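PDB 3ZBQ: Phikz039 from Pseudomonas phage phikz, which is PhuZ, a phage-encoded member of the tubulin family that binds guanosine-5'-diphosphate. Local coordinates for residues I19-H24 and N39-N44. Residues are numbered along the deposited sequence; the frame is centred on the assembly and turned at random.
Sequences IGELFH and NKHKHN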
ATOM      1  N   ILE A  19       2.804   1.737  11.458  1.00  6.91           N
ATOM      2  CA  ILE A  19       2.156   0.430  11.392  1.00  5.89           C
ATOM      3  C   ILE A  19       3.146  -0.661  11.815  1.00  8.40           C
ATOM      4  O   ILE A  19       2.803  -1.577  12.567  1.00  9.56           O
ATOM      5  CB  ILE A  19       1.637   0.136   9.980  1.00  7.63           C
ATOM      6  CG1 ILE A  19       0.495   1.091   9.608  1.00  6.21           C
ATOM      7  CG2 ILE A  19       1.210  -1.328   9.868  1.00  5.11           C
ATOM      8  CD1 ILE A  19      -0.703   1.006  10.539  1.00 10.41           C
ATOM      9  N   GLY A  20       4.383  -0.552  11.339  1.00  7.29           N
ATOM     10  CA  GLY A  20       5.412  -1.531  11.666  1.00  7.81           C
ATOM     11  C   GLY A  20       5.716  -1.574  13.153  1.00  8.96           C
ATOM     12  O   GLY A  20       5.951  -2.630  13.721  1.00 10.57           O
ATOM     13  N   GLU A  21       5.707  -0.411  13.792  1.00  8.63           N
ATOM     14  CA  GLU A  21       5.941  -0.361  15.223  1.00 12.46           C
ATOM     15  C   GLU A  21       4.819  -1.068  15.967  1.00 10.69           C
ATOM     16  O   GLU A  21       5.070  -1.778  16.934  1.00 10.54           O
ATOM     17  CB  GLU A  21       6.072   1.088  15.706  1.00 11.37           C
ATOM     18  CG  GLU A  21       6.328   1.196  17.202  1.00 19.84           C
ATOM     19  CD  GLU A  21       6.359   2.632  17.704  1.00 21.51           C
ATOM     20  OE1 GLU A  21       6.043   3.558  16.924  1.00 28.62           O
ATOM     21  OE2 GLU A  21       6.703   2.828  18.889  1.00 25.24           O
ATOM     22  N   LEU A  22       3.583  -0.882  15.505  1.00  8.54           N
ATOM     23  CA  LEU A  22       2.435  -1.559  16.108  1.00  8.28           C
ATOM     24  C   LEU A  22       2.454  -3.067  15.826  1.00 10.32           C
ATOM     25  O   LEU A  22       1.940  -3.851  16.613  1.00 12.13           O
ATOM     26  CB  LEU A  22       1.112  -0.963  15.607  1.00  9.00           C
ATOM     27  CG  LEU A  22       0.848   0.500  15.970  1.00 12.57           C
ATOM     28  CD1 LEU A  22      -0.461   1.002  15.368  1.00 15.79           C
ATOM     29  CD2 LEU A  22       0.835   0.669  17.484  1.00 15.21           C
ATOM     30  N   PHE A  23       3.056  -3.455  14.707  1.00  8.96           N
ATOM     31  CA  PHE A  23       3.024  -4.846  14.248  1.00 10.14           C
ATOM     32  C   PHE A  23       4.205  -5.637  14.803  1.00 14.37           C
ATOM     33  O   PHE A  23       4.314  -6.848  14.591  1.00 15.45           O
ATOM     34  CB  PHE A  23       3.049  -4.884  12.718  1.00  8.38           C
ATOM     35  CG  PHE A  23       2.794  -6.250  12.134  1.00 14.73           C
ATOM     36  CD1 PHE A  23       1.560  -6.867  12.296  1.00 13.28           C
ATOM     37  CD2 PHE A  23       3.784  -6.910  11.418  1.00 16.09           C
ATOM     38  CE1 PHE A  23       1.313  -8.121  11.748  1.00 14.72           C
ATOM     39  CE2 PHE A  23       3.545  -8.169  10.871  1.00 13.60           C
ATOM     40  CZ  PHE A  23       2.311  -8.769  11.039  1.00 13.38           C
ATOM     41  N   HIS A  24       5.087  -4.954  15.522  1.00 14.07           N
ATOM     42  CA  HIS A  24       6.332  -5.579  15.954  1.00 19.92           C
ATOM     43  C   HIS A  24       6.126  -6.829  16.810  1.00 21.98           C
ATOM     44  O   HIS A  24       5.360  -6.820  17.776  1.00 25.79           O
ATOM     45  CB  HIS A  24       7.214  -4.597  16.710  1.00 21.67           C
ATOM     46  CG  HIS A  24       8.453  -5.229  17.257  1.00 25.13           C
ATOM     47  ND1 HIS A  24       9.548  -5.518  16.471  1.00 25.18           N
ATOM     48  CD2 HIS A  24       8.750  -5.672  18.501  1.00 25.86           C
ATOM     49  CE1 HIS A  24      10.478  -6.092  17.215  1.00 27.11           C
ATOM     50  NE2 HIS A  24      10.019  -6.197  18.449  1.00 28.14           N
ATOM     51  N   ASN A  39      11.132   9.487  12.042  1.00 19.69           N
ATOM     52  CA  ASN A  39      10.109   8.451  12.118  1.00 17.79           C
ATOM     53  C   ASN A  39      10.604   7.167  12.758  1.00 18.95           C
ATOM     54  O   ASN A  39       9.812   6.268  13.058  1.00 18.85           O
ATOM     55  CB  ASN A  39       9.551   8.144  10.726  1.00 15.93           C
ATOM     56  CG  ASN A  39       8.623   9.228  10.219  1.00 16.97           C
ATOM     57  OD1 ASN A  39       7.941   9.899  11.003  1.00 16.62           O
ATOM     58  ND2 ASN A  39       8.586   9.403   8.905  1.00  9.69           N
ATOM     59  N   LYS A  40      11.915   7.074  12.948  1.00 15.59           N
ATOM     60  CA  LYS A  40      12.488   5.918  13.619  1.00 18.33           C
ATOM     61  C   LYS A  40      11.935   5.788  15.035  1.00 21.45           C
ATOM     62  O   LYS A  40      11.652   6.788  15.717  1.00 19.99           O
ATOM     63  CB  LYS A  40      14.013   5.983  13.608  1.00 20.28           C
ATOM     64  CG  LYS A  40      14.612   5.804  12.212  1.00 17.87           C
ATOM     65  CD  LYS A  40      16.089   6.174  12.173  1.00 26.77           C
ATOM     66  CE  LYS A  40      16.922   5.258  13.044  1.00 31.20           C
ATOM     67  NZ  LYS A  40      18.259   5.869  13.337  1.00 43.51           N
ATOM     68  N   HIS A  41      11.735   4.543  15.447  1.00 18.30           N
ATOM     69  CA  HIS A  41      11.219   4.237  16.771  1.00 19.44           C
ATOM     70  C   HIS A  41      12.063   3.119  17.384  1.00 22.39           C
ATOM     71  O   HIS A  41      13.064   2.693  16.791  1.00 19.00           O
ATOM     72  CB  HIS A  41       9.748   3.830  16.680  1.00 19.28           C
ATOM     73  CG  HIS A  41       9.471   2.820  15.611  1.00 18.52           C
ATOM     74  ND1 HIS A  41       9.889   1.508  15.700  1.00 21.71           N
ATOM     75  CD2 HIS A  41       8.834   2.932  14.420  1.00 18.45           C
ATOM     76  CE1 HIS A  41       9.510   0.852  14.615  1.00 20.76           C
ATOM     77  NE2 HIS A  41       8.864   1.692  13.825  1.00 18.45           N
ATOM     78  N   LYS A  42      11.651   2.642  18.555  1.00 18.96           N
ATOM     79  CA  LYS A  42      12.452   1.690  19.322  1.00 25.08           C
ATOM     80  C   LYS A  42      12.768   0.388  18.574  1.00 26.86           C
ATOM     81  O   LYS A  42      13.740  -0.295  18.896  1.00 30.15           O
ATOM     82  CB  LYS A  42      11.763   1.367  20.649  1.00 31.03           C
ATOM     83  CG  LYS A  42      12.677   0.726  21.680  1.00 39.10           C
ATOM     84  CD  LYS A  42      11.911   0.407  22.954  1.00 49.95           C
ATOM     85  CE  LYS A  42      12.841   0.333  24.156  1.00 52.05           C
ATOM     86  NZ  LYS A  42      12.146  -0.111  25.399  1.00 52.52           N
ATOM     87  N   HIS A  43      11.957   0.048  17.576  1.00 21.85           N
ATOM     88  CA  HIS A  43      12.143  -1.220  16.863  1.00 24.09           C
ATOM     89  C   HIS A  43      12.893  -1.069  15.531  1.00 23.89           C
ATOM     90  O   HIS A  43      13.094  -2.047  14.801  1.00 22.58           O
ATOM     91  CB  HIS A  43      10.804  -1.939  16.681  1.00 22.01           C
ATOM     92  CG  HIS A  43      10.111  -2.249  17.974  1.00 29.45           C
ATOM     93  ND1 HIS A  43      10.713  -2.966  18.988  1.00 28.47           N
ATOM     94  CD2 HIS A  43       8.869  -1.940  18.419  1.00 27.79           C
ATOM     95  CE1 HIS A  43       9.874  -3.079  20.004  1.00 27.22           C
ATOM     96  NE2 HIS A  43       8.745  -2.471  19.681  1.00 26.62           N
ATOM     97  N   ASN A  44      13.314   0.154  15.223  1.00 19.11           N
ATOM     98  CA  ASN A  44      14.197   0.377  14.085  1.00 17.98           C
ATOM     99  C   ASN A  44      15.635   0.137  14.497  1.00 23.42           C
ATOM    100  O   ASN A  44      16.124   0.753  15.443  1.00 21.99           O
ATOM    101  CB  ASN A  44      14.059   1.795  13.541  1.00 17.69           C
ATOM    102  CG  ASN A  44      12.719   2.041  12.893  1.00 16.70           C
ATOM    103  OD1 ASN A  44      11.845   2.687  13.475  1.00 19.20           O
ATOM    104  ND2 ASN A  44      12.541   1.517  11.679  1.00 14.95           N
TER
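Glu21, on helix 13-23, faces His43 of a type I beta turn spanning His41 to Asn44, their CA atoms 6.5 Å apart. No hydrogen bond crosses between 19-24 and 39-44; the contact rests on ring faces. The His24 and His43 rings stack face to face, with centroids 3.5 Å apart and planes inclined by 10°. Each CB lies over the other's ring as a CH-pi donor, His24 CB being 3.9 Å from the His43 centroid. With CG anti to the backbone N (chi1 176°), the His24 ring reaches over to the His43 ring. Glu21 lies over one face of the His41 ring, the side chains running in opposite directions: its CB sits 3.5 Å from the His41 centroid, a CH-pi contact. Glu21 OE1 stays 4.5 Å from His41 ND1, too far for a salt bridge, and the carboxylate stacks nearly parallel on the ring. On the opposite face rests Asn44 OD1, which accepts a hydrogen bond from His41 N (2.7 Å, N-H...O angle 161°). His43 N donates in the ring plane to His41 ND1 (3.2 Å), helping to fix the ring's rotation, while His41 NE2 makes a weak hydrogen bond to Phe17 O. This surface contact joins the first helix of the tubulin-like nucleotide-binding domain to the loop between parallel strands 30-34 and 49-51, with the Glu21 side chain about 8 Å from the bound GDP.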